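Local coordinates for protein soluble secreted antigen MPT53 (Mycobacterium tuberculosis, PDB 1LU4) that probably catalyses the oxidation of reduced, unfolded secreted proteins to form their disulfide bonds, at residues Ser72-Lys76 with Tyr77-Phe81; Ala15-Gly19 with Ala20-Gly24. All coordinates share one frame; numbering follows the deposited sequence.

Interaction 1: residues Ser72-Lys76 with Tyr77-Phe81; sequences SFVSK and YNLNF
Phe-73 and Tyr-77 form a local, helix-end contact: two rings one turn apart at the C-terminal end of helix 67-77, just before the chain loops toward strand 82-85. The pair is edge-to-face, with the Tyr-77 edge directed at the face of Phe-73; the planes meet at 69° and the centroids are 5.0 Å apart. Tyr-77 holds CG anti to its carbonyl carbon (chi1 -62°), which turns the ring back along the helix onto Phe-73. Tyr-77 CD2 sits over the middle of the Phe-73 ring, and CE2 beside it touches Phe-73 CE2 at 3.7 Å. One broad face of Tyr-77 is taken by the neighbouring Lys-76, whose extended chain runs alongside in the same direction and sets CG over the ring as a CH-pi contact, 4.0 Å from its centroid. The Tyr-77 hydroxyl finds its hydrogen bond with Asn-40 ND2 on helix 37-52.

The helix closes in a Schellman motif. Asn-78 adopts a positive phi, which lets the chain turn back so that Leu-79 N donates to Val-74 O at 3.0 Å, nearly straight (166°) and in the carbonyl plane. A weaker bond from Asn-78 N to Ser-75 O, 3.3 Å, lies within the same turn. This reversal swings Leu-79 back against the helix, where CD1 meets the CD1/CE1 side of the Phe-73 ring, 3.7 Å from CE1, and CB lies 4.1 Å from Val-74 CG1. Phe-73 also stacks with Trp-32 and touches residues of the CxxC sequence at the start of helix 37-52, probably the redox centre; Leu-79 rests on Trp-30 of strand 27-32.

Interaction 2: residues Ala15-Gly19 with Ala20-Gly24; sequences APFDG and ASLQG
From Asp-18 onward the extended strand 16-18 folds straight into a 3-10 turn, so the two segments meet through backbone bonds between residues three apart. Ser-21 N donates to Asp-18 O at 3.0 Å, and Leu-22 N to Gly-19 O at 2.9 Å; in both the donor stands well above the carbonyl plane. Gln-23 N then bonds to Ala-20 O, adding a third step to the series.

Side chains reinforce the start of the turn from two directions. Asp-18 holds its CG opposite the backbone N (chi1 -179°), which carries the carboxylate forward along the chain to form an Asx turn: OD1 accepts from Ala-20 N at 2.9 Å, met from above the carboxylate plane, and lies 3.3 Å from Ala-20 CB. Meanwhile Ser-21 OG, tucked between its own N and carbonyl carbon at chi1 70°, folds back and donates to Asp-18 O at 2.7 Å, almost in line with that carbonyl. Asp-18 O is therefore gripped by two donors of a single residue, which pins Ser-21 against the end of the strand. Phe-17 lies beside this knot, its CZ 3.7 Å from Ser-21 OG. The same CZ comes within 4.1 Å of Leu-22 CG, which sits near the ring plane at the edge, the two side chains crossing at about a right angle.

Backbone bonds join Phe-17 to Ala-9 of the partner strand in the two-stranded hairpin. Phe-17 and Leu-22 both pack on Val-59 of strand 57-62, and Phe-17 also touches Thr-82 and Leu-84 of strand 82-85.

In the fold
Interactions 1 and 2 do not touch: their centres are 20 Å apart and their nearest atoms about 8 Å. What connects them is the five-stranded central sheet of the thioredoxin-like fold. The loop that carries 77-81 leads directly into strand 82-85, the edge strand on which Phe-17 of interaction 2 rests. Interaction 1 lies next to the probable redox centre, Cys-36 and Cys-39, which form no disulfide in this model. Interaction 2 links the N-terminal hairpin to the start of the route into strand 27-32, the strand whose Trp-30 and Trp-32 pack against interaction 1.

Interaction 1: residues Ser72-Lys76 with Tyr77-Phe81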
ATOM      1  N   SER A  72      -6.426   5.505  13.011  1.00  8.73           N
ATOM      2  CA  SER A  72      -7.418   4.574  13.563  1.00  9.43           C
ATOM      3  C   SER A  72      -7.563   3.353  12.711  1.00  8.77           C
ATOM      4  O   SER A  72      -7.809   2.256  13.244  1.00  9.38           O
ATOM      5  CB  SER A  72      -8.762   5.312  13.647  1.00 11.36           C
ATOM      6  OG  SER A  72      -8.737   6.254  14.679  1.00 14.46           O
ATOM      7  N   PHE A  73      -7.518   3.523  11.377  1.00  8.44           N
ATOM      8  CA  PHE A  73      -7.660   2.397  10.465  1.00  8.13           C
ATOM      9  C   PHE A  73      -6.488   1.411  10.590  1.00  7.64           C
ATOM     10  O   PHE A  73      -6.685   0.215  10.715  1.00  8.77           O
ATOM     11  CB  PHE A  73      -7.770   2.998   9.077  1.00  8.54           C
ATOM     12  CG  PHE A  73      -7.925   2.051   7.935  1.00  8.30           C
ATOM     13  CD1 PHE A  73      -6.821   1.468   7.307  1.00  9.50           C
ATOM     14  CD2 PHE A  73      -9.193   1.729   7.411  1.00  8.90           C
ATOM     15  CE1 PHE A  73      -7.004   0.664   6.185  1.00  9.82           C
ATOM     16  CE2 PHE A  73      -9.345   0.903   6.307  1.00  9.34           C
ATOM     17  CZ  PHE A  73      -8.233   0.362   5.665  1.00  9.79           C
ATOM     18  N   VAL A  74      -5.256   1.956  10.624  1.00  8.27           N
ATOM     19  CA  VAL A  74      -4.093   1.113  10.802  1.00  8.60           C
ATOM     20  C   VAL A  74      -4.181   0.357  12.113  1.00  8.96           C
ATOM     21  O   VAL A  74      -3.828  -0.849  12.164  1.00  9.36           O
ATOM     22  CB  VAL A  74      -2.810   1.980  10.705  1.00  8.77           C
ATOM     23  CG1 VAL A  74      -1.597   1.256  11.262  1.00 10.10           C
ATOM     24  CG2 VAL A  74      -2.543   2.429   9.269  1.00 10.94           C
ATOM     25  N   SER A  75      -4.625   1.038  13.167  1.00  8.56           N
ATOM     26  CA  SER A  75      -4.715   0.384  14.494  1.00  9.25           C
ATOM     27  C   SER A  75      -5.776  -0.692  14.497  1.00  9.36           C
ATOM     28  O   SER A  75      -5.563  -1.783  15.006  1.00 10.99           O
ATOM     29  CB  SER A  75      -5.014   1.408  15.570  1.00 11.19           C
ATOM     30  OG  SER A  75      -3.905   2.275  15.735  1.00 11.99           O
ATOM     31  N   LYS A  76      -6.978  -0.396  13.987  1.00  9.58           N
ATOM     32  CA  LYS A  76      -8.090  -1.330  13.979  1.00 10.42           C
ATOM     33  C   LYS A  76      -7.762  -2.630  13.263  1.00  8.90           C
ATOM     34  O   LYS A  76      -8.172  -3.678  13.721  1.00 10.06           O
ATOM     35  CB  LYS A  76      -9.295  -0.648  13.310  1.00 12.95           C
ATOM     36  CG  LYS A  76     -10.531  -1.533  13.121  1.00 14.38           C
ATOM     37  CD  LYS A  76     -11.651  -0.674  12.533  1.00 18.39           C
ATOM     38  CE  LYS A  76     -12.872  -1.603  12.344  1.00 30.01           C
ATOM     39  NZ  LYS A  76     -13.951  -0.795  11.751  1.00 48.54           N
ATOM     40  N   TYR A  77      -7.021  -2.517  12.142  1.00  8.59           N
ATOM     41  CA  TYR A  77      -6.739  -3.664  11.329  1.00  8.54           C
ATOM     42  C   TYR A  77      -5.333  -4.190  11.510  1.00  8.49           C
ATOM     43  O   TYR A  77      -4.949  -5.155  10.828  1.00  9.68           O
ATOM     44  CB  TYR A  77      -7.020  -3.369   9.839  1.00  9.38           C
ATOM     45  CG  TYR A  77      -8.474  -3.036   9.611  1.00  8.74           C
ATOM     46  CD1 TYR A  77      -9.444  -4.011   9.793  1.00  9.59           C
ATOM     47  CD2 TYR A  77      -8.893  -1.777   9.191  1.00  9.45           C
ATOM     48  CE1 TYR A  77     -10.802  -3.771   9.580  1.00 11.47           C
ATOM     49  CE2 TYR A  77     -10.250  -1.508   8.979  1.00 10.01           C
ATOM     50  CZ  TYR A  77     -11.176  -2.497   9.161  1.00 10.14           C
ATOM     51  OH  TYR A  77     -12.524  -2.263   8.988  1.00 11.60           O
ATOM     52  N   ASN A  78      -4.590  -3.631  12.446  1.00  8.56           N
ATOM     53  CA  ASN A  78      -3.241  -4.161  12.753  1.00  8.91           C
ATOM     54  C   ASN A  78      -2.377  -4.209  11.509  1.00  8.28           C
ATOM     55  O   ASN A  78      -1.760  -5.215  11.155  1.00  9.29           O
ATOM     56  CB  ASN A  78      -3.376  -5.561  13.371  1.00 11.80           C
ATOM     57  CG  ASN A  78      -2.136  -5.935  14.110  1.00 15.34           C
ATOM     58  OD1 ASN A  78      -1.168  -5.164  14.183  1.00 22.61           O
ATOM     59  ND2 ASN A  78      -2.122  -7.133  14.671  1.00 19.52           N
ATOM     60  N   LEU A  79      -2.279  -3.069  10.811  1.00  8.98           N
ATOM     61  CA  LEU A  79      -1.441  -2.985   9.592  1.00  9.16           C
ATOM     62  C   LEU A  79      -0.017  -2.689   9.996  1.00  9.87           C
ATOM     63  O   LEU A  79       0.405  -1.547  10.104  1.00 10.66           O
ATOM     64  CB  LEU A  79      -1.982  -1.924   8.626  1.00  9.54           C
ATOM     65  CG  LEU A  79      -3.435  -2.130   8.218  1.00 10.15           C
ATOM     66  CD1 LEU A  79      -3.891  -1.036   7.242  1.00 12.33           C
ATOM     67  CD2 LEU A  79      -3.624  -3.451   7.522  1.00 14.31           C
ATOM     68  N   ASN A  80       0.730  -3.779  10.280  1.00 10.01           N
ATOM     69  CA  ASN A  80       2.076  -3.620  10.813  1.00  9.09           C
ATOM     70  C   ASN A  80       3.113  -3.497   9.715  1.00  9.70           C
ATOM     71  O   ASN A  80       3.986  -4.382   9.497  1.00 11.40           O
ATOM     72  CB  ASN A  80       2.403  -4.829  11.712  1.00 10.69           C
ATOM     73  CG  ASN A  80       3.747  -4.688  12.391  1.00 11.90           C
ATOM     74  OD1 ASN A  80       4.196  -3.577  12.660  1.00 15.71           O
ATOM     75  ND2 ASN A  80       4.372  -5.785  12.692  1.00 13.98           N
ATOM     76  N   PHE A  81       3.054  -2.392   9.014  1.00  9.04           N
ATOM     77  CA  PHE A  81       3.965  -2.051   7.957  1.00  9.46           C
ATOM     78  C   PHE A  81       3.889  -0.542   7.765  1.00  9.05           C
ATOM     79  O   PHE A  81       2.990   0.115   8.304  1.00  9.57           O
ATOM     80  CB  PHE A  81       3.693  -2.818   6.650  1.00  9.46           C
ATOM     81  CG  PHE A  81       2.257  -2.810   6.191  1.00  9.49           C
ATOM     82  CD1 PHE A  81       1.758  -1.714   5.447  1.00  9.59           C
ATOM     83  CD2 PHE A  81       1.400  -3.863   6.436  1.00  9.72           C
ATOM     84  CE1 PHE A  81       0.452  -1.749   4.969  1.00 10.12           C
ATOM     85  CE2 PHE A  81       0.106  -3.909   5.946  1.00 10.75           C
ATOM     86  CZ  PHE A  81      -0.348  -2.821   5.207  1.00 10.11           C
TER

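Interaction 2: residues Ala15-Gly19 with Ala20-Gly24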
ATOM      1  N   ALA A  15       7.413   9.933  10.620  1.00 16.98           N
ATOM      2  CA  ALA A  15       8.797   9.637  10.255  1.00 16.39           C
ATOM      3  C   ALA A  15       9.007   9.873   8.766  1.00 17.19           C
ATOM      4  O   ALA A  15       8.084   9.690   7.948  1.00 16.06           O
ATOM      5  CB  ALA A  15       9.112   8.204  10.625  1.00 21.41           C
ATOM      6  N   PRO A  16      10.200  10.262   8.351  1.00 17.48           N
ATOM      7  CA  PRO A  16      10.454  10.283   6.908  1.00 16.05           C
ATOM      8  C   PRO A  16      10.537   8.894   6.336  1.00 16.38           C
ATOM      9  O   PRO A  16      10.889   7.933   7.022  1.00 17.52           O
ATOM     10  CD  PRO A  16      11.386  10.728   9.130  1.00 26.98           C
ATOM     11  N   PHE A  17      10.191   8.799   5.050  1.00 14.21           N
ATOM     12  CA  PHE A  17      10.334   7.520   4.346  1.00 12.96           C
ATOM     13  C   PHE A  17      10.813   7.826   2.941  1.00 13.93           C
ATOM     14  O   PHE A  17      10.293   8.752   2.290  1.00 15.85           O
ATOM     15  CB  PHE A  17       9.009   6.773   4.332  1.00 12.79           C
ATOM     16  CG  PHE A  17       9.109   5.459   3.544  1.00 12.33           C
ATOM     17  CD1 PHE A  17       9.677   4.359   4.187  1.00 13.44           C
ATOM     18  CD2 PHE A  17       8.675   5.363   2.256  1.00 13.38           C
ATOM     19  CE1 PHE A  17       9.780   3.158   3.484  1.00 15.30           C
ATOM     20  CE2 PHE A  17       8.778   4.152   1.544  1.00 14.92           C
ATOM     21  CZ  PHE A  17       9.347   3.057   2.164  1.00 15.75           C
ATOM     22  N   ASP A  18      11.751   7.059   2.432  1.00 14.89           N
ATOM     23  CA  ASP A  18      12.294   7.242   1.083  1.00 16.12           C
ATOM     24  C   ASP A  18      11.914   6.051   0.237  1.00 13.98           C
ATOM     25  O   ASP A  18      12.366   4.936   0.522  1.00 15.04           O
ATOM     26  CB  ASP A  18      13.808   7.364   1.162  1.00 17.47           C
ATOM     27  CG  ASP A  18      14.500   7.576  -0.157  1.00 21.47           C
ATOM     28  OD1 ASP A  18      13.794   7.652  -1.191  1.00 23.48           O
ATOM     29  OD2 ASP A  18      15.744   7.668  -0.135  1.00 28.70           O
ATOM     30  N   GLY A  19      11.071   6.269  -0.751  1.00 13.92           N
ATOM     31  CA  GLY A  19      10.638   5.255  -1.675  1.00 14.77           C
ATOM     32  C   GLY A  19      11.758   4.562  -2.401  1.00 15.33           C
ATOM     33  O   GLY A  19      11.632   3.400  -2.824  1.00 15.76           O
ATOM     34  N   ALA A  20      12.892   5.247  -2.536  1.00 16.65           N
ATOM     35  CA  ALA A  20      14.001   4.634  -3.266  1.00 17.99           C
ATOM     36  C   ALA A  20      14.459   3.395  -2.494  1.00 16.94           C
ATOM     37  O   ALA A  20      15.063   2.523  -3.121  1.00 17.69           O
ATOM     38  CB  ALA A  20      15.120   5.638  -3.444  1.00 26.32           C
ATOM     39  N   SER A  21      14.189   3.344  -1.189  1.00 16.09           N
ATOM     40  CA  SER A  21      14.586   2.149  -0.421  1.00 16.25           C
ATOM     41  C   SER A  21      13.874   0.900  -0.885  1.00 15.13           C
ATOM     42  O   SER A  21      14.347  -0.172  -0.530  1.00 16.02           O
ATOM     43  CB  SER A  21      14.318   2.398   1.079  1.00 17.52           C
ATOM     44  OG  SER A  21      12.925   2.425   1.364  1.00 15.37           O
ATOM     45  N   LEU A  22      12.796   1.033  -1.669  1.00 14.09           N
ATOM     46  CA  LEU A  22      12.061  -0.112  -2.142  1.00 14.27           C
ATOM     47  C   LEU A  22      12.700  -0.685  -3.378  1.00 13.79           C
ATOM     48  O   LEU A  22      12.367  -1.808  -3.793  1.00 14.73           O
ATOM     49  CB  LEU A  22      10.600   0.287  -2.442  1.00 14.36           C
ATOM     50  CG  LEU A  22       9.809   0.715  -1.181  1.00 12.64           C
ATOM     51  CD1 LEU A  22       8.489   1.303  -1.622  1.00 14.96           C
ATOM     52  CD2 LEU A  22       9.617  -0.434  -0.208  1.00 12.63           C
ATOM     53  N   GLN A  23      13.578   0.071  -4.034  1.00 14.55           N
ATOM     54  CA  GLN A  23      14.143  -0.472  -5.282  1.00 18.88           C
ATOM     55  C   GLN A  23      14.951  -1.730  -5.010  1.00 16.74           C
ATOM     56  O   GLN A  23      15.727  -1.899  -4.033  1.00 20.50           O
ATOM     57  CB  GLN A  23      14.943   0.658  -5.956  1.00 19.52           C
ATOM     58  CG  GLN A  23      14.041   1.791  -6.416  1.00 23.46           C
ATOM     59  CD  GLN A  23      14.758   2.970  -7.036  1.00 34.61           C
ATOM     60  OE1 GLN A  23      14.254   3.584  -7.999  1.00 39.66           O
ATOM     61  NE2 GLN A  23      15.936   3.304  -6.501  1.00 35.90           N
ATOM     62  N   GLY A  24      14.796  -2.730  -5.890  1.00 15.93           N
ATOM     63  CA  GLY A  24      15.577  -3.945  -5.915  1.00 17.39           C
ATOM     64  C   GLY A  24      15.100  -4.997  -4.938  1.00 16.53           C
ATOM     65  O   GLY A  24      15.865  -5.938  -4.693  1.00 19.20           O
TER